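Local atomic coordinates of Alpha/beta hydrolase (Legionella pneumophila subsp. pneumophila str. Philadelphia 1, PDB entry 4EZI), a protein that is of unknown function but has the alpha/beta hydrolase fold and may hydrolyse esters, possibly as a triacylglycerol lipase. Residues P216-Y221 / Q270-I275; I242-Y247 / I275-F280; T249-L254 / Q266-D271. One frame throughout, in Å; residues are numbered along the deposited sequence. Where two conformers were deposited one is given.

All three contacts lie on the same side of the chain's centre, in the mostly helical region between strands 193-197 and 310-314, where alpha/beta hydrolases commonly carry a cap. Contacts 1 and 2 share Ile275, which faces Thr219 in one and Tyr247 and Phe243 in the other; their centres are about 12 Å apart. Contact 3 lies about 9 Å from contact 1 and 11 Å from contact 2, centre to centre, and Pro269 packs on Ile275 at their junction. Bound di(hydroxyethyl)ether lies about 8 Å from the side chain of Ala218, and likewise about 8 Å from that of Phe276. The side chain of Pro216 lies near, without touching, Ser169, His351 and Asp318, whose geometry is consistent with a catalytic triad.

Contact 1. Residues P216-Y221 / Q270-I275; sequences PRATAY and QDPLLI
Gln270 NE2 donates to Pro216 O over 2.9 Å in an almost straight bond, 178° at the hydrogen. The acceptor lies in the plane of the Gln270 amide, whereas the donor stands above the carbonyl plane of Pro216. A bend at chi2 (-77°) carries the amide back to that carbonyl, although the CB of Gln270 points away from segment 216-221. Beside this bond, water 1 takes the hydrogen of Thr219 N and donates to Gln270 O over 2.8 Å, so a backbone NH in the first turn of helix 218-233 is met through solvent. Thr219 then divides its two branches. With chi1 at -55°, OG1 lies beside its own backbone N and gives its hydrogen mainly to Pro269 O, with at most a weak share to Gln270 O, 3.2 Å from OG1. OG1 also rests 3.4 Å from Pro272 CG. CG2 packs 3.7 Å from Ile275 CG2, and Ala218 CB meets Pro272 CG at 4.0 Å. Asp271 OD1 accepts from Leu273 N, an Asx turn that opens the 3-10 segment. Polar bonds to the Gln270 amide and to the carbonyls of Pro269 and Gln270 thus tie down Pro216 and the start of helix 218-233, while Ala218 CB and Thr219 CG2 pack against Pro272 and Ile275.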
loop_
_atom_site.group_PDB
_atom_site.type_symbol
_atom_site.label_atom_id
_atom_site.label_comp_id
_atom_site.label_asym_id
_atom_site.label_seq_id
_atom_site.Cartn_x
_atom_site.Cartn_y
_atom_site.Cartn_z
ATOM N N PRO A 216 9.775 -16.209 -2.671
ATOM C CA PRO A 216 8.685 -17.178 -2.623
ATOM C C PRO A 216 7.371 -16.721 -3.273
ATOM O O PRO A 216 6.507 -17.559 -3.510
ATOM C CB PRO A 216 8.482 -17.405 -1.121
ATOM C CG PRO A 216 9.791 -17.009 -0.483
ATOM C CD PRO A 216 10.319 -15.906 -1.324
ATOM N N ARG A 217 7.210 -15.423 -3.519
ATOM C CA ARG A 217 5.971 -14.854 -4.061
ATOM C C ARG A 217 6.167 -14.189 -5.417
ATOM O O ARG A 217 5.238 -13.612 -5.962
ATOM C CB ARG A 217 5.424 -13.851 -3.038
ATOM C CG ARG A 217 4.864 -14.539 -1.760
ATOM C CD ARG A 217 4.891 -13.634 -0.553
ATOM N NE ARG A 217 6.237 -13.361 -0.079
ATOM C CZ ARG A 217 6.897 -14.113 0.779
ATOM N NH1 ARG A 217 6.340 -15.171 1.334
ATOM N NH2 ARG A 217 8.143 -13.770 1.093
ATOM N N ALA A 218 7.383 -14.251 -5.954
ATOM C CA ALA A 218 7.740 -13.490 -7.161
ATOM C C ALA A 218 6.873 -13.809 -8.351
ATOM O O ALA A 218 6.378 -12.912 -9.018
ATOM C CB ALA A 218 9.205 -13.752 -7.517
ATOM N N THR A 219 6.657 -15.096 -8.623
ATOM C CA THR A 219 5.859 -15.450 -9.779
ATOM C C THR A 219 4.440 -14.896 -9.649
ATOM O O THR A 219 3.866 -14.388 -10.615
ATOM C CB THR A 219 5.818 -16.964 -9.975
ATOM O OG1 THR A 219 7.172 -17.417 -10.046
ATOM C CG2 THR A 219 5.080 -17.336 -11.266
ATOM N N ALA A 220 3.851 -15.029 -8.460
ATOM C CA ALA A 220 2.509 -14.496 -8.217
ATOM C C ALA A 220 2.467 -12.990 -8.437
ATOM O O ALA A 220 1.530 -12.473 -9.045
ATOM C CB ALA A 220 2.013 -14.876 -6.831
ATOM N N TYR A 221 3.445 -12.248 -7.913
ATOM C CA TYR A 221 3.468 -10.813 -8.113
ATOM C C TYR A 221 3.506 -10.473 -9.612
ATOM O O TYR A 221 2.834 -9.554 -10.082
ATOM C CB TYR A 221 4.686 -10.183 -7.446
ATOM C CG TYR A 221 4.804 -10.261 -5.944
ATOM C CD1 TYR A 221 3.701 -10.158 -5.120
ATOM C CD2 TYR A 221 6.039 -10.360 -5.355
ATOM C CE1 TYR A 221 3.836 -10.138 -3.729
ATOM C CE2 TYR A 221 6.193 -10.349 -3.975
ATOM C CZ TYR A 221 5.068 -10.254 -3.164
ATOM O OH TYR A 221 5.207 -10.226 -1.798
ATOM N N GLN A 270 7.741 -21.671 -9.024
ATOM C CA GLN A 270 8.579 -20.754 -8.264
ATOM C C GLN A 270 9.488 -19.885 -9.133
ATOM O O GLN A 270 9.795 -18.762 -8.747
ATOM C CB GLN A 270 9.353 -21.496 -7.187
ATOM C CG GLN A 270 8.462 -21.773 -5.961
ATOM C CD GLN A 270 8.264 -20.534 -5.083
ATOM O OE1 GLN A 270 9.235 -20.040 -4.499
ATOM N NE2 GLN A 270 7.016 -19.996 -5.026
ATOM N N ASP A 271 9.879 -20.395 -10.303
ATOM C CA ASP A 271 10.682 -19.636 -11.266
ATOM C C ASP A 271 9.759 -18.872 -12.215
ATOM O O ASP A 271 9.082 -19.501 -13.033
ATOM C CB ASP A 271 11.572 -20.585 -12.070
ATOM C CG ASP A 271 12.437 -19.873 -13.100
ATOM O OD1 ASP A 271 12.375 -18.631 -13.247
ATOM O OD2 ASP A 271 13.243 -20.583 -13.776
ATOM N N PRO A 272 9.694 -17.532 -12.092
ATOM C CA PRO A 272 8.747 -16.789 -12.912
ATOM C C PRO A 272 8.987 -16.931 -14.391
ATOM O O PRO A 272 8.056 -16.720 -15.182
ATOM C CB PRO A 272 8.908 -15.325 -12.452
ATOM C CG PRO A 272 9.597 -15.365 -11.175
ATOM C CD PRO A 272 10.434 -16.634 -11.184
ATOM N N LEU A 273 10.226 -17.224 -14.804
ATOM C CA LEU A 273 10.452 -17.331 -16.235
ATOM C C LEU A 273 9.561 -18.387 -16.872
ATOM O O LEU A 273 9.241 -18.285 -18.060
ATOM C CB LEU A 273 11.920 -17.617 -16.546
ATOM C CG LEU A 273 12.886 -16.514 -16.106
ATOM C CD1 LEU A 273 14.328 -16.898 -16.391
ATOM C CD2 LEU A 273 12.567 -15.187 -16.749
ATOM N N LEU A 274 9.117 -19.384 -16.100
ATOM C CA LEU A 274 8.304 -20.483 -16.654
ATOM C C LEU A 274 6.891 -20.020 -17.018
ATOM O O LEU A 274 6.238 -20.691 -17.828
ATOM C CB LEU A 274 8.259 -21.662 -15.682
ATOM C CG LEU A 274 9.556 -22.446 -15.542
ATOM C CD1 LEU A 274 9.462 -23.386 -14.360
ATOM C CD2 LEU A 274 9.870 -23.180 -16.849
ATOM N N ILE A 275 6.414 -18.892 -16.491
ATOM C CA ILE A 275 5.066 -18.428 -16.866
ATOM C C ILE A 275 5.057 -17.527 -18.089
ATOM O O ILE A 275 3.989 -17.191 -18.579
ATOM C CB ILE A 275 4.283 -17.770 -15.712
ATOM C CG1 ILE A 275 4.828 -16.383 -15.330
ATOM C CG2 ILE A 275 4.171 -18.770 -14.536
ATOM C CD1 ILE A 275 3.872 -15.585 -14.440
HETATM O O HOH W 1 8.206 -17.186 -7.041
#

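Contact 2. Residues I242-Y247 / I275-F280; sequences IFAPPY and IFQPKF
The Tyr247 ring is sandwiched: Ile275 CG2 sits over the centre of one face, 3.8 Å from the ring centroid, and Pro246 CD covers the opposite face nearer the rim. Phe243 carries Ile242 CG2 on one face and meets Ile275 O at its edge, in plane. Phe276 has a matching environment, with Ile275 CG1 over a face and Ile242 O at the edge. These two phenylalanines point the same way, their rings nearly parallel (planes at 20°) but offset, with centroids 5.6 Å apart and little face shared; CE1 of Phe243 lies 3.6 Å from CE1 of Phe276. Ile242 also lies alongside Phe280, its CG1 3.6 Å from CE1 of that ring and its CG2 over the same face. Phe280 CG, anti to the backbone N (chi1 180°), turns the ring toward Ile242. Backbone bonds Gln277 N to Ile242 O and Ala244 N to Ile275 O, both 2.9 Å, flank the Phe243-Phe276 pair, and water 2 joins Phe243 O to Gln277 NE2. This is a single antiparallel beta bridge around a non-hydrogen-bonded pair, pinning together two interhelical loops in the region where alpha/beta hydrolases commonly insert a helical cap.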
loop_
_atom_site.group_PDB
_atom_site.type_symbol
_atom_site.label_atom_id
_atom_site.label_comp_id
_atom_site.label_asym_id
_atom_site.label_seq_id
_atom_site.Cartn_x
_atom_site.Cartn_y
_atom_site.Cartn_z
ATOM N N ILE A 242 2.473 -12.530 -23.708
ATOM C CA ILE A 242 3.057 -12.398 -22.383
ATOM C C ILE A 242 3.269 -13.766 -21.745
ATOM O O ILE A 242 4.395 -14.135 -21.380
ATOM C CB ILE A 242 2.148 -11.514 -21.495
ATOM C CG1 ILE A 242 1.950 -10.125 -22.110
ATOM C CG2 ILE A 242 2.708 -11.423 -20.093
ATOM C CD1 ILE A 242 0.912 -9.318 -21.422
ATOM N N PHE A 243 2.185 -14.532 -21.598
ATOM C CA PHE A 243 2.155 -15.729 -20.767
ATOM C C PHE A 243 2.215 -16.990 -21.601
ATOM O O PHE A 243 1.428 -17.184 -22.535
ATOM C CB PHE A 243 0.877 -15.764 -19.915
ATOM C CG PHE A 243 0.794 -14.651 -18.910
ATOM C CD1 PHE A 243 1.750 -14.520 -17.903
ATOM C CD2 PHE A 243 -0.265 -13.768 -18.931
ATOM C CE1 PHE A 243 1.655 -13.502 -16.965
ATOM C CE2 PHE A 243 -0.356 -12.749 -18.014
ATOM C CZ PHE A 243 0.589 -12.635 -17.008
ATOM N N ALA A 244 3.135 -17.882 -21.234
ATOM C CA ALA A 244 3.256 -19.211 -21.832
ATOM C C ALA A 244 2.109 -20.101 -21.382
ATOM O O ALA A 244 1.589 -19.961 -20.279
ATOM C CB ALA A 244 4.568 -19.845 -21.420
ATOM N N PRO A 245 1.699 -21.055 -22.227
ATOM C CA PRO A 245 0.609 -21.938 -21.848
ATOM C C PRO A 245 1.070 -22.910 -20.760
ATOM O O PRO A 245 2.226 -23.324 -20.757
ATOM C CB PRO A 245 0.257 -22.659 -23.144
ATOM C CG PRO A 245 1.563 -22.676 -23.886
ATOM C CD PRO A 245 2.203 -21.357 -23.580
ATOM N N PRO A 246 0.143 -23.331 -19.885
ATOM C CA PRO A 246 -1.268 -22.934 -19.810
ATOM C C PRO A 246 -1.520 -21.711 -18.914
ATOM O O PRO A 246 -2.665 -21.427 -18.584
ATOM C CB PRO A 246 -1.899 -24.164 -19.178
ATOM C CG PRO A 246 -0.842 -24.583 -18.150
ATOM C CD PRO A 246 0.486 -24.330 -18.846
ATOM N N TYR A 247 -0.467 -21.003 -18.526
ATOM C CA TYR A 247 -0.585 -19.867 -17.614
ATOM C C TYR A 247 -1.362 -18.705 -18.195
ATOM O O TYR A 247 -1.983 -17.928 -17.467
ATOM C CB TYR A 247 0.807 -19.414 -17.134
ATOM C CG TYR A 247 1.512 -20.572 -16.473
ATOM C CD1 TYR A 247 1.084 -21.040 -15.242
ATOM C CD2 TYR A 247 2.553 -21.259 -17.109
ATOM C CE1 TYR A 247 1.671 -22.140 -14.643
ATOM C CE2 TYR A 247 3.147 -22.347 -16.511
ATOM C CZ TYR A 247 2.687 -22.789 -15.279
ATOM O OH TYR A 247 3.282 -23.880 -14.681
ATOM N N ILE A 275 6.414 -18.892 -16.491
ATOM C CA ILE A 275 5.066 -18.428 -16.866
ATOM C C ILE A 275 5.057 -17.527 -18.089
ATOM O O ILE A 275 3.989 -17.191 -18.579
ATOM C CB ILE A 275 4.283 -17.770 -15.712
ATOM C CG1 ILE A 275 4.828 -16.383 -15.330
ATOM C CG2 ILE A 275 4.171 -18.770 -14.536
ATOM C CD1 ILE A 275 3.872 -15.585 -14.440
ATOM N N PHE A 276 6.233 -17.126 -18.579
ATOM C CA PHE A 276 6.303 -16.148 -19.663
ATOM C C PHE A 276 6.820 -16.750 -20.939
ATOM O O PHE A 276 7.669 -17.634 -20.938
ATOM C CB PHE A 276 7.248 -14.988 -19.283
ATOM C CG PHE A 276 6.728 -14.129 -18.159
ATOM C CD1 PHE A 276 5.625 -13.336 -18.353
ATOM C CD2 PHE A 276 7.337 -14.143 -16.904
ATOM C CE1 PHE A 276 5.121 -12.559 -17.331
ATOM C CE2 PHE A 276 6.832 -13.384 -15.886
ATOM C CZ PHE A 276 5.734 -12.580 -16.080
ATOM N N GLN A 277 6.384 -16.195 -22.060
ATOM C CA GLN A 277 7.099 -16.439 -23.310
ATOM C C GLN A 277 8.514 -15.866 -23.178
ATOM O O GLN A 277 8.680 -14.771 -22.683
ATOM C CB GLN A 277 6.399 -15.786 -24.488
ATOM C CG GLN A 277 5.168 -16.567 -24.950
ATOM C CD GLN A 277 5.533 -17.987 -25.456
ATOM O OE1 GLN A 277 6.681 -18.210 -25.865
ATOM N NE2 GLN A 277 4.587 -18.915 -25.428
ATOM N N PRO A 278 9.543 -16.597 -23.643
ATOM C CA PRO A 278 10.903 -16.075 -23.483
ATOM C C PRO A 278 11.174 -14.728 -24.156
ATOM O O PRO A 278 11.896 -13.913 -23.612
ATOM C CB PRO A 278 11.771 -17.176 -24.089
ATOM C CG PRO A 278 11.023 -18.405 -23.885
ATOM C CD PRO A 278 9.558 -18.022 -24.002
ATOM N N LYS A 279 10.583 -14.502 -25.317
ATOM C CA LYS A 279 10.793 -13.238 -25.942
ATOM C C LYS A 279 10.381 -12.126 -24.966
ATOM O O LYS A 279 11.188 -11.245 -24.676
ATOM C CB LYS A 279 10.039 -13.150 -27.256
ATOM C CG LYS A 279 10.300 -11.848 -27.960
ATOM C CD LYS A 279 9.554 -11.814 -29.264
ATOM C CE LYS A 279 9.315 -10.407 -29.812
ATOM N NZ LYS A 279 10.533 -9.579 -29.955
ATOM N N PHE A 280 9.139 -12.187 -24.462
ATOM C CA PHE A 280 8.564 -11.157 -23.581
ATOM C C PHE A 280 9.377 -10.868 -22.308
ATOM O O PHE A 280 9.689 -9.717 -21.988
ATOM C CB PHE A 280 7.152 -11.579 -23.147
ATOM C CG PHE A 280 6.493 -10.592 -22.242
ATOM C CD1 PHE A 280 5.804 -9.519 -22.780
ATOM C CD2 PHE A 280 6.591 -10.697 -20.852
ATOM C CE1 PHE A 280 5.212 -8.599 -21.982
ATOM C CE2 PHE A 280 6.007 -9.745 -20.038
ATOM C CZ PHE A 280 5.310 -8.697 -20.608
HETATM O O HOH W 2 1.909 -18.027 -25.016
#

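Contact 3. Residues T249-L254 / Q266-D271; sequences TLIPEL and QALPQD
Two successive helices of the region inserted between strands 193-197 and 310-314 meet here, the last turns of helix 247-254 packing on the C-terminal end of helix 261-267 and the loop that leaves it. Leu254 and Leu268 reach toward each other tip to tip, CD1 of Leu254 standing 3.8 Å from CD2 of Leu268. Leu254 also straddles Ala267, whose CB is 3.9 Å from both CD1 and CD2 of that leucine. The same Leu268 methyl, CD2, is touched by Ile251 CG1 at 4.1 Å, the two side chains crossing at about a right angle. Leu268 is the first residue after helix 261-267 to leave helical backbone angles. With CG anti to its carbonyl carbon (chi1 -68°), its end comes nearer helix 247-254. Leu250 meets a backbone oxygen instead of a side chain, its CD2 lying 4.0 Å from Ala267 O. Helix 247-254 is kinked at Pro252, whose nitrogen has no hydrogen for the preceding turn; beyond it, Leu254 N bonds back to Leu250 O. Helix 218-233 backs the contact, with Thr219 against Leu268, and Ala223 and Tyr227 against Ile251. Methyl and methylene groups do the work between these segments: the CA atoms of Ile251 and Leu268 stay 8.6 Å apart, and their branched side chains bridge the distance through dispersion and the exclusion of water.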
loop_
_atom_site.group_PDB
_atom_site.type_symbol
_atom_site.label_atom_id
_atom_site.label_comp_id
_atom_site.label_asym_id
_atom_site.label_seq_id
_atom_site.Cartn_x
_atom_site.Cartn_y
_atom_site.Cartn_z
ATOM N N THR A 249 -4.182 -18.946 -19.580
ATOM C CA THR A 249 -5.572 -19.102 -19.160
ATOM C C THR A 249 -5.704 -19.391 -17.662
ATOM O O THR A 249 -6.736 -19.061 -17.073
ATOM C CB THR A 249 -6.310 -20.146 -19.995
ATOM O OG1 THR A 249 -5.652 -21.406 -19.862
ATOM C CG2 THR A 249 -6.438 -19.741 -21.445
ATOM N N LEU A 250 -4.696 -19.989 -17.030
ATOM C CA LEU A 250 -4.741 -20.243 -15.598
ATOM C C LEU A 250 -4.677 -18.963 -14.791
ATOM O O LEU A 250 -5.392 -18.822 -13.790
ATOM C CB LEU A 250 -3.617 -21.178 -15.212
ATOM C CG LEU A 250 -3.541 -21.620 -13.774
ATOM C CD1 LEU A 250 -4.851 -22.292 -13.316
ATOM C CD2 LEU A 250 -2.356 -22.531 -13.567
ATOM N N ILE A 251 -3.792 -18.038 -15.159
ATOM C CA ILE A 251 -3.626 -16.821 -14.392
ATOM C C ILE A 251 -4.933 -16.020 -14.249
ATOM O O ILE A 251 -5.273 -15.593 -13.145
ATOM C CB ILE A 251 -2.425 -15.996 -14.898
ATOM C CG1 ILE A 251 -1.133 -16.736 -14.510
ATOM C CG2 ILE A 251 -2.453 -14.548 -14.377
ATOM C CD1 ILE A 251 0.113 -16.244 -15.184
ATOM N N PRO A 252 -5.676 -15.828 -15.349
ATOM C CA PRO A 252 -6.972 -15.133 -15.173
ATOM C C PRO A 252 -7.910 -15.782 -14.166
ATOM O O PRO A 252 -8.593 -15.077 -13.420
ATOM C CB PRO A 252 -7.568 -15.138 -16.585
ATOM C CG PRO A 252 -6.367 -15.145 -17.484
ATOM C CD PRO A 252 -5.320 -15.981 -16.773
ATOM N N GLU A 253 -7.910 -17.109 -14.102
ATOM C CA GLU A 253 -8.697 -17.831 -13.105
ATOM C C GLU A 253 -8.174 -17.573 -11.682
ATOM O O GLU A 253 -8.927 -17.232 -10.756
ATOM C CB GLU A 253 -8.665 -19.359 -13.304
ATOM C CG GLU A 253 -8.975 -19.974 -14.670
ATOM C CD GLU A 253 -8.492 -21.442 -14.735
ATOM O OE1 GLU A 253 -8.601 -22.149 -13.707
ATOM O OE2 GLU A 253 -7.992 -21.899 -15.789
ATOM N N LEU A 254 -6.872 -17.722 -11.501
ATOM C CA LEU A 254 -6.263 -17.531 -10.187
ATOM C C LEU A 254 -6.463 -16.130 -9.654
ATOM O O LEU A 254 -6.506 -15.942 -8.431
ATOM C CB LEU A 254 -4.774 -17.828 -10.227
ATOM C CG LEU A 254 -4.390 -19.273 -10.545
ATOM C CD1 LEU A 254 -2.871 -19.377 -10.737
ATOM C CD2 LEU A 254 -4.904 -20.268 -9.507
ATOM N N GLN A 266 0.729 -22.127 -4.808
ATOM C CA GLN A 266 0.922 -23.540 -5.128
ATOM C C GLN A 266 0.693 -23.862 -6.612
ATOM O O GLN A 266 1.338 -24.765 -7.156
ATOM C CB GLN A 266 0.016 -24.387 -4.241
ATOM C CG GLN A 266 0.316 -25.880 -4.258
ATOM C CD GLN A 266 1.759 -26.223 -3.887
ATOM O OE1 GLN A 266 2.355 -25.611 -2.997
ATOM N NE2 GLN A 266 2.324 -27.210 -4.577
ATOM N N ALA A 267 -0.195 -23.126 -7.277
ATOM C CA ALA A 267 -0.527 -23.359 -8.693
ATOM C C ALA A 267 0.523 -22.831 -9.650
ATOM O O ALA A 267 0.513 -23.214 -10.807
ATOM C CB ALA A 267 -1.877 -22.732 -9.021
ATOM N N LEU A 268 1.374 -21.915 -9.211
ATOM C CA LEU A 268 2.335 -21.267 -10.084
ATOM C C LEU A 268 3.731 -21.790 -9.783
ATOM O O LEU A 268 4.086 -22.046 -8.623
ATOM C CB LEU A 268 2.298 -19.753 -9.845
ATOM C CG LEU A 268 1.000 -19.074 -10.307
ATOM C CD1 LEU A 268 1.043 -17.606 -9.894
ATOM C CD2 LEU A 268 0.732 -19.244 -11.810
ATOM N N PRO A 269 4.576 -21.873 -10.811
ATOM C CA PRO A 269 5.963 -22.271 -10.551
ATOM C C PRO A 269 6.724 -21.224 -9.733
ATOM O O PRO A 269 6.401 -20.048 -9.767
ATOM C CB PRO A 269 6.564 -22.387 -11.951
ATOM C CG PRO A 269 5.764 -21.483 -12.787
ATOM C CD PRO A 269 4.365 -21.488 -12.216
ATOM N N GLN A 270 7.741 -21.671 -9.024
ATOM C CA GLN A 270 8.579 -20.754 -8.264
ATOM C C GLN A 270 9.488 -19.885 -9.133
ATOM O O GLN A 270 9.795 -18.762 -8.747
ATOM C CB GLN A 270 9.353 -21.496 -7.187
ATOM C CG GLN A 270 8.462 -21.773 -5.961
ATOM C CD GLN A 270 8.264 -20.534 -5.083
ATOM O OE1 GLN A 270 9.235 -20.040 -4.499
ATOM N NE2 GLN A 270 7.016 -19.996 -5.026
ATOM N N ASP A 271 9.879 -20.395 -10.303
ATOM C CA ASP A 271 10.682 -19.636 -11.266
ATOM C C ASP A 271 9.759 -18.872 -12.215
ATOM O O ASP A 271 9.082 -19.501 -13.033
ATOM C CB ASP A 271 11.572 -20.585 -12.070
ATOM C CG ASP A 271 12.437 -19.873 -13.100
ATOM O OD1 ASP A 271 12.375 -18.631 -13.247
ATOM O OD2 ASP A 271 13.243 -20.583 -13.776
#